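Local coordinates for ABC transporter substrate-binding protein (Rhizobium radiobacter, PDB 6TFX) that binds the opine mannopinic acid as the periplasmic solute-binding component of an ABC transporter, probably delivering it for import into the cell, at residues A[41-44]-A[50-53]; A[67-72]-A[133-138]; A[426-431]-A[439-444]. All blocks are in the same frame, centred on the assembly; numbering follows the deposited sequence.

Overall arrangement
From the N terminus, contact 1 comes first. It closes a short loop between strands 40-41 and 53-54, with five residues between its segments. Contact 2 follows and spans 60 residues, joining strand 68-73 to helix 135-138. The loop it closes holds helix 88-98 and strands 113-118 and 123-128. Contact 3 lies far down the chain and closes the turn between helices 422-430 and 434-450. The three loops follow in series; none nests or crosses. Contacts 1 and 2 touch: Ile-52 CD1 packs 3.7 Å from Ala-137 CA. Contact 3 stands apart, its nearest atoms about 6 Å from those of contact 2.

Contact 1. Residues A[41-44]-A[50-53]; sequences RFAP and SSIE
Arg-41 and Glu-53 both set CG between the backbone N and the carbonyl carbon, with chi1 66° and 54°, and this brings their extended chains together beside the strand pair. A salt bridge joins them. NE of Arg-41 gives a hydrogen bond of 2.8 Å to OE2 of Glu-53, on the anti side of the carboxylate and tilted out of its plane. NH2 of Arg-41 adds a weak bond to the same oxygen. Both nitrogens use OE2, and the guanidinium and carboxylate planes are turned 43° apart, so the pair is neither flat nor two-oxygen. Pro-44 CG lies over one face of the guanidinium.

The backbones of the same two residues pair as well. Arg-41 N binds Glu-53 O at 2.8 Å, and Glu-53 N returns a bond of 2.8 Å to Arg-41 O. That carbonyl also receives a CA-H...O contact from Ile-52 CA at 3.2 Å.

Further along, Ala-43 N donates to Ser-51 OG at 3.1 Å. This hydroxyl is also hydrogen-bonded to Asn-48 O, inside the loop. CD1 of Ile-52 sits over one face of the Phe-42 ring, 4.3 Å from CZ, offset toward the rim.

Arg-41 and Glu-53 form an antiparallel hydrogen-bonded pair, a minimal antiparallel strand pairing that closes a loop on the protein surface, away from the opine pocket.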
ATOM      1  N   ARG A  41     -12.506  11.463   3.629  1.00 14.64           N
ATOM      2  CA  ARG A  41     -11.204  11.310   3.015  1.00 15.00           C
ATOM      3  C   ARG A  41     -10.138  11.774   3.955  1.00 17.59           C
ATOM      4  O   ARG A  41     -10.406  12.587   4.831  1.00 16.35           O
ATOM      5  CB  ARG A  41     -11.126  12.162   1.729  1.00 15.27           C
ATOM      6  CG  ARG A  41     -11.194  13.690   1.996  1.00 15.47           C
ATOM      7  CD  ARG A  41     -10.804  14.420   0.735  1.00 19.90           C
ATOM      8  NE  ARG A  41     -10.781  15.869   0.894  1.00 20.05           N
ATOM      9  CZ  ARG A  41     -10.454  16.693  -0.090  1.00 27.30           C
ATOM     10  NH1 ARG A  41     -10.105  16.209  -1.283  1.00 20.94           N
ATOM     11  NH2 ARG A  41     -10.467  18.008   0.104  1.00 24.14           N
ATOM     12  N   PHE A  42      -8.923  11.314   3.736  1.00 15.89           N
ATOM     13  CA  PHE A  42      -7.772  11.865   4.438  1.00 14.57           C
ATOM     14  C   PHE A  42      -7.639  13.314   3.905  1.00 16.84           C
ATOM     15  O   PHE A  42      -7.963  13.586   2.742  1.00 18.22           O
ATOM     16  CB  PHE A  42      -6.514  11.115   3.992  1.00 16.32           C
ATOM     17  CG  PHE A  42      -6.411   9.785   4.687  1.00 17.20           C
ATOM     18  CD1 PHE A  42      -7.080   8.668   4.190  1.00 19.88           C
ATOM     19  CD2 PHE A  42      -5.591   9.630   5.790  1.00 19.35           C
ATOM     20  CE1 PHE A  42      -6.997   7.433   4.855  1.00 20.11           C
ATOM     21  CE2 PHE A  42      -5.497   8.394   6.446  1.00 20.65           C
ATOM     22  CZ  PHE A  42      -6.224   7.317   5.991  1.00 17.30           C
ATOM     23  N   ALA A  43      -7.147  14.244   4.734  1.00 15.17           N
ATOM     24  CA  ALA A  43      -6.917  15.588   4.220  1.00 16.83           C
ATOM     25  C   ALA A  43      -5.853  15.481   3.136  1.00 18.14           C
ATOM     26  O   ALA A  43      -4.858  14.761   3.327  1.00 17.53           O
ATOM     27  CB  ALA A  43      -6.382  16.481   5.336  1.00 17.92           C
ATOM     28  N   PRO A  44      -6.011  16.204   2.014  1.00 16.62           N
ATOM     29  CA  PRO A  44      -4.958  16.183   0.982  1.00 16.34           C
ATOM     30  C   PRO A  44      -3.600  16.536   1.609  1.00 17.96           C
ATOM     31  O   PRO A  44      -3.476  17.528   2.358  1.00 16.80           O
ATOM     32  CB  PRO A  44      -5.420  17.248  -0.010  1.00 18.67           C
ATOM     33  CG  PRO A  44      -6.943  17.226   0.125  1.00 21.87           C
ATOM     34  CD  PRO A  44      -7.148  17.059   1.620  1.00 18.27           C
ATOM     35  N   SER A  50      -6.070  10.878  11.627  1.00 16.06           N
ATOM     36  CA  SER A  50      -6.500  12.015  12.452  1.00 15.71           C
ATOM     37  C   SER A  50      -7.065  13.148  11.581  1.00 19.02           C
ATOM     38  O   SER A  50      -7.879  13.953  12.043  1.00 20.72           O
ATOM     39  CB  SER A  50      -5.319  12.578  13.236  1.00 20.00           C
ATOM     40  OG  SER A  50      -4.337  13.134  12.366  1.00 21.57           O
ATOM     41  N   SER A  51      -6.602  13.220  10.321  1.00 15.37           N
ATOM     42  CA  SER A  51      -6.979  14.298   9.402  1.00 16.05           C
ATOM     43  C   SER A  51      -8.305  14.067   8.653  1.00 17.51           C
ATOM     44  O   SER A  51      -8.684  14.913   7.845  1.00 17.62           O
ATOM     45  CB  SER A  51      -5.869  14.476   8.367  1.00 17.32           C
ATOM     46  OG  SER A  51      -5.925  13.434   7.410  1.00 18.00           O
ATOM     47  N   ILE A  52      -8.943  12.909   8.840  1.00 14.30           N
ATOM     48  CA  ILE A  52     -10.110  12.547   8.031  1.00 14.78           C
ATOM     49  C   ILE A  52     -11.197  13.603   8.113  1.00 18.72           C
ATOM     50  O   ILE A  52     -11.496  14.140   9.190  1.00 18.91           O
ATOM     51  CB  ILE A  52     -10.581  11.115   8.339  1.00 17.66           C
ATOM     52  CG1 ILE A  52      -9.554  10.129   7.722  1.00 18.10           C
ATOM     53  CG2 ILE A  52     -11.972  10.850   7.755  1.00 18.56           C
ATOM     54  CD1 ILE A  52      -9.637   8.690   8.188  1.00 22.44           C
ATOM     55  N   GLU A  53     -11.731  13.951   6.923  1.00 17.31           N
ATOM     56  CA  GLU A  53     -12.718  15.022   6.756  1.00 16.55           C
ATOM     57  C   GLU A  53     -13.814  14.590   5.759  1.00 19.13           C
ATOM     58  O   GLU A  53     -13.663  13.582   5.069  1.00 17.88           O
ATOM     59  CB  GLU A  53     -12.020  16.300   6.245  1.00 18.04           C
ATOM     60  CG  GLU A  53     -11.194  16.113   4.978  1.00 22.59           C
ATOM     61  CD  GLU A  53     -10.500  17.338   4.401  1.00 29.57           C
ATOM     62  OE1 GLU A  53      -9.796  18.061   5.147  1.00 26.28           O
ATOM     63  OE2 GLU A  53     -10.645  17.563   3.179  1.00 28.44           O
TER

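Contact 2. Residues A[67-72]-A[133-138]; sequences LVWTFK and PSLLAL
The strand 68-72 and the helix 135-138 keep their backbones well apart, the nearest CA atoms being those of Trp-69 and Leu-135 at 9.7 Å, and side chains fill the distance. No hydrogen bond crosses between the segments. Two pairs carry the contact: Trp-69 with Leu-135, and Phe-71 with Leu-136.

Trp-69 and Leu-135 point toward each other's segment and slide past one another in opposite directions. In Leu-135, chi1 -178° carries CG toward the strand, and chi2 63° turns the CD2 methyl over the indole. CD2 stands 3.5 Å from the centroid of the five-membered ring of Trp-69, only 4° off the ring normal. This is a CH-pi contact with the methyl squarely above the pyrrole part of the indole. Its distance to Trp-69 CD2, at the ring fusion, is 3.6 Å. NE1 of Trp-69 is also hydrogen-bonded to Gln-66 O, just before the strand. That bond probably helps to fix the rotation of the ring under the methyl.

Phe-71 is met differently. CD2 of Leu-136 comes to the edge of its ring, near the ring plane, 4.4 Å from CZ. Phe-71 also meets the ring of Trp-60 on strand 57-62, and Leu-136 touches Trp-60 too. The helix therefore packs against two neighbouring strands.

Trp-69 and Phe-71 are two residues apart and project from one face of the strand, while Leu-135 and Leu-136 are successive residues of the helix. Together they form an apolar helix-on-sheet layer, in which a short helix lies against the antiparallel four-stranded sheet 57-62, 68-73, 123-128 and 113-118.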
ATOM      1  N   LEU A  67     -22.721   1.734  17.247  1.00 17.00           N
ATOM      2  CA  LEU A  67     -22.915   0.572  16.373  1.00 16.67           C
ATOM      3  C   LEU A  67     -23.689   0.965  15.114  1.00 19.32           C
ATOM      4  O   LEU A  67     -23.697   0.195  14.149  1.00 18.86           O
ATOM      5  CB  LEU A  67     -23.680  -0.558  17.078  1.00 17.89           C
ATOM      6  CG  LEU A  67     -23.009  -1.177  18.317  1.00 22.97           C
ATOM      7  CD1 LEU A  67     -23.879  -2.281  18.906  1.00 23.58           C
ATOM      8  CD2 LEU A  67     -21.658  -1.731  17.992  1.00 23.42           C
ATOM      9  N   VAL A  68     -24.379   2.112  15.138  1.00 17.07           N
ATOM     10  CA  VAL A  68     -25.165   2.530  13.974  1.00 17.69           C
ATOM     11  C   VAL A  68     -24.703   3.916  13.580  1.00 21.58           C
ATOM     12  O   VAL A  68     -24.790   4.850  14.383  1.00 20.20           O
ATOM     13  CB  VAL A  68     -26.691   2.478  14.256  1.00 21.47           C
ATOM     14  CG1 VAL A  68     -27.484   2.920  13.019  1.00 22.38           C
ATOM     15  CG2 VAL A  68     -27.121   1.083  14.702  1.00 21.13           C
ATOM     16  N   TRP A  69     -24.189   4.031  12.356  1.00 18.61           N
ATOM     17  CA  TRP A  69     -23.666   5.278  11.800  1.00 19.35           C
ATOM     18  C   TRP A  69     -24.528   5.728  10.639  1.00 22.68           C
ATOM     19  O   TRP A  69     -24.819   4.930   9.741  1.00 21.55           O
ATOM     20  CB  TRP A  69     -22.236   5.062  11.329  1.00 17.66           C
ATOM     21  CG  TRP A  69     -21.287   4.812  12.465  1.00 19.23           C
ATOM     22  CD1 TRP A  69     -21.192   3.681  13.227  1.00 22.02           C
ATOM     23  CD2 TRP A  69     -20.275   5.702  12.942  1.00 19.92           C
ATOM     24  NE1 TRP A  69     -20.198   3.821  14.167  1.00 21.38           N
ATOM     25  CE2 TRP A  69     -19.601   5.043  14.000  1.00 22.82           C
ATOM     26  CE3 TRP A  69     -19.830   6.981  12.539  1.00 22.16           C
ATOM     27  CZ2 TRP A  69     -18.527   5.626  14.680  1.00 23.34           C
ATOM     28  CZ3 TRP A  69     -18.765   7.565  13.224  1.00 24.92           C
ATOM     29  CH2 TRP A  69     -18.125   6.889  14.276  1.00 25.63           C
ATOM     30  N   THR A  70     -24.905   7.010  10.639  1.00 18.84           N
ATOM     31  CA  THR A  70     -25.751   7.549   9.570  1.00 19.29           C
ATOM     32  C   THR A  70     -24.976   8.636   8.843  1.00 22.23           C
ATOM     33  O   THR A  70     -24.526   9.589   9.479  1.00 20.64           O
ATOM     34  CB  THR A  70     -27.082   8.062  10.138  1.00 25.26           C
ATOM     35  OG1 THR A  70     -27.706   6.994  10.869  1.00 22.51           O
ATOM     36  CG2 THR A  70     -28.030   8.549   9.040  1.00 27.58           C
ATOM     37  N   PHE A  71     -24.795   8.454   7.530  1.00 17.80           N
ATOM     38  CA  PHE A  71     -24.073   9.393   6.673  1.00 17.56           C
ATOM     39  C   PHE A  71     -25.027  10.140   5.766  1.00 21.79           C
ATOM     40  O   PHE A  71     -25.830   9.510   5.079  1.00 21.31           O
ATOM     41  CB  PHE A  71     -23.027   8.662   5.807  1.00 17.77           C
ATOM     42  CG  PHE A  71     -21.868   8.133   6.617  1.00 17.07           C
ATOM     43  CD1 PHE A  71     -21.977   6.936   7.323  1.00 19.64           C
ATOM     44  CD2 PHE A  71     -20.677   8.848   6.708  1.00 18.11           C
ATOM     45  CE1 PHE A  71     -20.933   6.489   8.135  1.00 20.31           C
ATOM     46  CE2 PHE A  71     -19.620   8.380   7.492  1.00 21.90           C
ATOM     47  CZ  PHE A  71     -19.761   7.216   8.215  1.00 20.01           C
ATOM     48  N   LYS A  72     -24.933  11.476   5.768  1.00 19.41           N
ATOM     49  CA  LYS A  72     -25.772  12.313   4.916  1.00 19.73           C
ATOM     50  C   LYS A  72     -24.936  12.699   3.712  1.00 22.13           C
ATOM     51  O   LYS A  72     -23.873  13.309   3.856  1.00 21.37           O
ATOM     52  CB  LYS A  72     -26.302  13.549   5.669  1.00 22.71           C
ATOM     53  CG  LYS A  72     -27.339  13.201   6.744  1.00 33.72           C
ATOM     54  CD  LYS A  72     -28.711  12.876   6.150  1.00 47.27           C
ATOM     55  CE  LYS A  72     -29.713  12.423   7.184  1.00 58.10           C
ATOM     56  NZ  LYS A  72     -31.030  12.124   6.560  1.00 63.27           N
ATOM     57  N   PRO A 133     -13.244   1.288  16.256  1.00 16.92           N
ATOM     58  CA  PRO A 133     -12.627   2.601  16.507  1.00 16.61           C
ATOM     59  C   PRO A 133     -12.123   3.321  15.253  1.00 17.13           C
ATOM     60  O   PRO A 133     -12.306   4.560  15.138  1.00 17.92           O
ATOM     61  CB  PRO A 133     -11.511   2.283  17.499  1.00 18.87           C
ATOM     62  CG  PRO A 133     -12.060   1.082  18.291  1.00 21.48           C
ATOM     63  CD  PRO A 133     -12.757   0.261  17.205  1.00 17.95           C
ATOM     64  N   SER A 134     -11.546   2.554  14.309  1.00 15.36           N
ATOM     65  CA  SER A 134     -10.981   3.152  13.092  1.00 16.37           C
ATOM     66  C   SER A 134     -11.944   3.099  11.896  1.00 18.54           C
ATOM     67  O   SER A 134     -11.489   3.058  10.743  1.00 16.82           O
ATOM     68  CB  SER A 134      -9.666   2.452  12.752  1.00 19.70           C
ATOM     69  OG  SER A 134      -9.877   1.061  12.558  1.00 25.65           O
ATOM     70  N   LEU A 135     -13.282   3.159  12.158  1.00 16.84           N
ATOM     71  CA  LEU A 135     -14.257   3.074  11.065  1.00 15.52           C
ATOM     72  C   LEU A 135     -14.015   4.125   9.977  1.00 17.29           C
ATOM     73  O   LEU A 135     -14.143   3.812   8.789  1.00 18.10           O
ATOM     74  CB  LEU A 135     -15.695   3.196  11.604  1.00 16.37           C
ATOM     75  CG  LEU A 135     -16.809   3.083  10.542  1.00 19.98           C
ATOM     76  CD1 LEU A 135     -16.832   1.694   9.858  1.00 19.67           C
ATOM     77  CD2 LEU A 135     -18.145   3.440  11.113  1.00 21.09           C
ATOM     78  N   LEU A 136     -13.716   5.377  10.372  1.00 17.08           N
ATOM     79  CA  LEU A 136     -13.546   6.412   9.345  1.00 17.18           C
ATOM     80  C   LEU A 136     -12.413   6.094   8.378  1.00 19.92           C
ATOM     81  O   LEU A 136     -12.582   6.307   7.184  1.00 19.77           O
ATOM     82  CB  LEU A 136     -13.363   7.808   9.972  1.00 18.30           C
ATOM     83  CG  LEU A 136     -14.572   8.351  10.725  1.00 23.62           C
ATOM     84  CD1 LEU A 136     -14.229   9.692  11.368  1.00 24.28           C
ATOM     85  CD2 LEU A 136     -15.810   8.475   9.822  1.00 24.68           C
ATOM     86  N   ALA A 137     -11.300   5.483   8.858  1.00 17.20           N
ATOM     87  CA  ALA A 137     -10.212   5.076   7.938  1.00 14.67           C
ATOM     88  C   ALA A 137     -10.776   4.043   6.933  1.00 17.59           C
ATOM     89  O   ALA A 137     -10.491   4.135   5.741  1.00 17.66           O
ATOM     90  CB  ALA A 137      -9.073   4.451   8.730  1.00 16.19           C
ATOM     91  N   LEU A 138     -11.600   3.083   7.407  1.00 14.76           N
ATOM     92  CA  LEU A 138     -12.178   2.059   6.515  1.00 15.85           C
ATOM     93  C   LEU A 138     -13.077   2.677   5.434  1.00 19.32           C
ATOM     94  O   LEU A 138     -13.264   2.097   4.352  1.00 19.69           O
ATOM     95  CB  LEU A 138     -13.010   1.061   7.318  1.00 15.82           C
ATOM     96  CG  LEU A 138     -12.228   0.150   8.271  1.00 20.46           C
ATOM     97  CD1 LEU A 138     -13.216  -0.725   9.044  1.00 20.95           C
ATOM     98  CD2 LEU A 138     -11.252  -0.744   7.483  1.00 22.42           C
TER

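Contact 3. Residues A[426-431]-A[439-444]; sequences EAARTE and ELWKEA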
ATOM      1  N   GLU A 426      -6.343 -11.617  17.487  1.00 16.53           N
ATOM      2  CA  GLU A 426      -7.794 -11.560  17.684  1.00 17.23           C
ATOM      3  C   GLU A 426      -8.147 -10.862  18.991  1.00 20.24           C
ATOM      4  O   GLU A 426      -9.076 -10.046  19.005  1.00 20.84           O
ATOM      5  CB  GLU A 426      -8.353 -12.978  17.695  1.00 19.16           C
ATOM      6  CG  GLU A 426      -8.281 -13.623  16.334  1.00 20.53           C
ATOM      7  CD  GLU A 426      -8.701 -15.083  16.346  1.00 43.83           C
ATOM      8  OE1 GLU A 426      -9.605 -15.438  17.140  1.00 38.97           O
ATOM      9  OE2 GLU A 426      -8.125 -15.871  15.560  1.00 25.56           O
ATOM     10  N   ALA A 427      -7.450 -11.206  20.094  1.00 16.34           N
ATOM     11  CA  ALA A 427      -7.768 -10.577  21.396  1.00 16.99           C
ATOM     12  C   ALA A 427      -7.450  -9.080  21.361  1.00 19.88           C
ATOM     13  O   ALA A 427      -8.224  -8.289  21.895  1.00 20.13           O
ATOM     14  CB  ALA A 427      -7.006 -11.241  22.530  1.00 18.21           C
ATOM     15  N   ALA A 428      -6.345  -8.683  20.700  1.00 17.12           N
ATOM     16  CA  ALA A 428      -5.984  -7.252  20.654  1.00 15.82           C
ATOM     17  C   ALA A 428      -7.016  -6.448  19.875  1.00 19.93           C
ATOM     18  O   ALA A 428      -7.332  -5.309  20.227  1.00 19.78           O
ATOM     19  CB  ALA A 428      -4.615  -7.085  19.999  1.00 16.36           C
ATOM     20  N   ARG A 429      -7.531  -7.037  18.783  1.00 18.17           N
ATOM     21  CA  ARG A 429      -8.441  -6.335  17.890  1.00 17.59           C
ATOM     22  C   ARG A 429      -9.607  -5.665  18.605  1.00 21.71           C
ATOM     23  O   ARG A 429      -9.934  -4.522  18.289  1.00 22.10           O
ATOM     24  CB  ARG A 429      -8.981  -7.292  16.810  1.00 18.32           C
ATOM     25  CG  ARG A 429      -9.550  -6.509  15.645  1.00 22.11           C
ATOM     26  CD  ARG A 429     -10.039  -7.414  14.542  1.00 27.14           C
ATOM     27  NE  ARG A 429      -8.946  -8.178  13.941  1.00 22.31           N
ATOM     28  CZ  ARG A 429      -8.987  -9.483  13.696  1.00 26.32           C
ATOM     29  NH1 ARG A 429     -10.076 -10.191  13.993  1.00 23.52           N
ATOM     30  NH2 ARG A 429      -7.949 -10.092  13.134  1.00 20.11           N
ATOM     31  N   THR A 430     -10.187  -6.367  19.590  1.00 18.32           N
ATOM     32  CA  THR A 430     -11.390  -5.908  20.306  1.00 18.71           C
ATOM     33  C   THR A 430     -11.137  -5.570  21.778  1.00 21.73           C
ATOM     34  O   THR A 430     -12.093  -5.292  22.495  1.00 21.31           O
ATOM     35  CB  THR A 430     -12.484  -6.982  20.193  1.00 28.53           C
ATOM     36  OG1 THR A 430     -11.990  -8.196  20.753  1.00 26.76           O
ATOM     37  CG2 THR A 430     -12.917  -7.233  18.756  1.00 26.75           C
ATOM     38  N   GLU A 431      -9.857  -5.552  22.213  1.00 17.69           N
ATOM     39  CA  GLU A 431      -9.509  -5.226  23.605  1.00 17.83           C
ATOM     40  C   GLU A 431      -9.792  -3.743  23.866  1.00 21.70           C
ATOM     41  O   GLU A 431      -9.303  -2.872  23.131  1.00 21.76           O
ATOM     42  CB  GLU A 431      -8.034  -5.565  23.881  1.00 18.03           C
ATOM     43  CG  GLU A 431      -7.586  -5.225  25.297  1.00 18.31           C
ATOM     44  CD  GLU A 431      -8.442  -5.814  26.401  1.00 28.79           C
ATOM     45  OE1 GLU A 431      -8.661  -7.048  26.396  1.00 23.88           O
ATOM     46  OE2 GLU A 431      -8.886  -5.041  27.280  1.00 25.59           O
ATOM     47  N   GLU A 439      -0.145  -4.187  24.618  1.00 14.36           N
ATOM     48  CA  GLU A 439       0.659  -5.346  25.052  1.00 16.49           C
ATOM     49  C   GLU A 439       0.363  -6.601  24.247  1.00 18.81           C
ATOM     50  O   GLU A 439       1.288  -7.362  23.927  1.00 18.22           O
ATOM     51  CB  GLU A 439       0.553  -5.598  26.542  1.00 18.67           C
ATOM     52  CG  GLU A 439       1.265  -4.508  27.336  1.00 28.34           C
ATOM     53  CD  GLU A 439       2.723  -4.253  26.967  1.00 41.42           C
ATOM     54  OE1 GLU A 439       3.071  -3.087  26.673  1.00 40.65           O
ATOM     55  OE2 GLU A 439       3.516  -5.223  26.960  1.00 39.09           O
ATOM     56  N   LEU A 440      -0.905  -6.797  23.867  1.00 14.34           N
ATOM     57  CA  LEU A 440      -1.290  -7.949  23.011  1.00 14.94           C
ATOM     58  C   LEU A 440      -0.712  -7.784  21.610  1.00 16.98           C
ATOM     59  O   LEU A 440      -0.178  -8.757  21.049  1.00 16.58           O
ATOM     60  CB  LEU A 440      -2.815  -8.128  22.952  1.00 15.43           C
ATOM     61  CG  LEU A 440      -3.436  -8.631  24.250  1.00 18.04           C
ATOM     62  CD1 LEU A 440      -4.922  -8.319  24.324  1.00 16.30           C
ATOM     63  CD2 LEU A 440      -3.156 -10.133  24.451  1.00 18.23           C
ATOM     64  N   TRP A 441      -0.733  -6.541  21.073  1.00 13.45           N
ATOM     65  CA  TRP A 441      -0.101  -6.313  19.759  1.00 13.63           C
ATOM     66  C   TRP A 441       1.398  -6.569  19.844  1.00 15.79           C
ATOM     67  O   TRP A 441       1.969  -7.157  18.914  1.00 16.37           O
ATOM     68  CB  TRP A 441      -0.362  -4.892  19.290  1.00 13.22           C
ATOM     69  CG  TRP A 441      -1.721  -4.723  18.665  1.00 13.56           C
ATOM     70  CD1 TRP A 441      -2.408  -5.645  17.921  1.00 15.85           C
ATOM     71  CD2 TRP A 441      -2.540  -3.542  18.700  1.00 13.18           C
ATOM     72  NE1 TRP A 441      -3.625  -5.122  17.527  1.00 15.17           N
ATOM     73  CE2 TRP A 441      -3.711  -3.819  17.954  1.00 14.94           C
ATOM     74  CE3 TRP A 441      -2.391  -2.267  19.273  1.00 14.08           C
ATOM     75  CZ2 TRP A 441      -4.740  -2.881  17.804  1.00 14.58           C
ATOM     76  CZ3 TRP A 441      -3.409  -1.332  19.118  1.00 15.38           C
ATOM     77  CH2 TRP A 441      -4.562  -1.641  18.383  1.00 16.04           C
ATOM     78  N   LYS A 442       2.052  -6.129  20.943  1.00 14.06           N
ATOM     79  CA  LYS A 442       3.504  -6.364  21.093  1.00 14.17           C
ATOM     80  C   LYS A 442       3.809  -7.860  21.243  1.00 17.73           C
ATOM     81  O   LYS A 442       4.754  -8.362  20.633  1.00 17.20           O
ATOM     82  CB  LYS A 442       4.062  -5.566  22.290  1.00 15.81           C
ATOM     83  CG  LYS A 442       3.998  -4.058  22.054  1.00 16.08           C
ATOM     84  CD  LYS A 442       4.773  -3.370  23.182  1.00 20.84           C
ATOM     85  CE  LYS A 442       4.874  -1.888  22.968  1.00 23.51           C
ATOM     86  NZ  LYS A 442       5.592  -1.235  24.110  1.00 30.68           N
ATOM     87  N   GLU A 443       2.985  -8.590  22.025  1.00 14.77           N
ATOM     88  CA  GLU A 443       3.168 -10.033  22.197  1.00 16.37           C
ATOM     89  C   GLU A 443       3.089 -10.734  20.820  1.00 18.72           C
ATOM     90  O   GLU A 443       3.912 -11.621  20.534  1.00 19.70           O
ATOM     91  CB  GLU A 443       2.123 -10.586  23.163  1.00 18.85           C
ATOM     92  CG  GLU A 443       2.263 -12.075  23.455  1.00 30.36           C
ATOM     93  CD  GLU A 443       1.193 -12.676  24.358  1.00 56.61           C
ATOM     94  OE1 GLU A 443       0.335 -11.918  24.869  1.00 45.31           O
ATOM     95  OE2 GLU A 443       1.199 -13.916  24.535  1.00 48.27           O
ATOM     96  N   ALA A 444       2.153 -10.297  19.956  1.00 14.84           N
ATOM     97  CA  ALA A 444       2.038 -10.890  18.606  1.00 16.17           C
ATOM     98  C   ALA A 444       3.351 -10.651  17.828  1.00 17.18           C
ATOM     99  O   ALA A 444       3.888 -11.579  17.231  1.00 16.89           O
ATOM    100  CB  ALA A 444       0.864 -10.267  17.867  1.00 16.69           C
TER
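This is an apolar helix-helix contact, partly buried, between the C-terminal part of helix 422-430 and the helix 434-450 that follows it. The axes of the short segments approach to 8.6 Å, with an angle of 154° between their directions. The helices thus run nearly antiparallel. No hydrogen bond links the two segments.

Ala-428 is the central small residue. Its CB lies 3.6 Å from Leu-440 CB, and the CA atoms of the same pair are 5.3 Å apart. The small methyl lets the backbones come this near. The same methyl meets Trp-441 over one face of the indole. It stands 3.6 Å from the centroid of the five-membered ring, 29° off the normal, a CH-pi contact displaced toward the CD1 and NE1 side. Ala-428 CB is 3.3 Å from NE1 of Trp-441, and CD1 is almost as near. CG of Trp-441 is anti to its carbonyl carbon, chi1 -81°, and from there the indole reaches across to the first helix. Its other neighbours include Ala-392 and Leu-396 of helix 392-400.

Beyond CB, Leu-440 makes its contacts through the CD1 branch. That methyl is 4.0 Å from Ala-427 CB and lies close to the backbone of Ala-428. It also reaches the aliphatic part of Glu-431, 4.2 Å from CB, where the two side chains cross at about a right angle. The carboxylate of Glu-431 is engaged elsewhere: OE2 is hydrogen-bonded to Asp-433 N, just before helix 434-450. Ala-428 O is likewise bonded to Gln-437 NE2 of that helix.

Two sequential helices joined by a tight turn and packed antiparallel through an alanine make a helical hairpin.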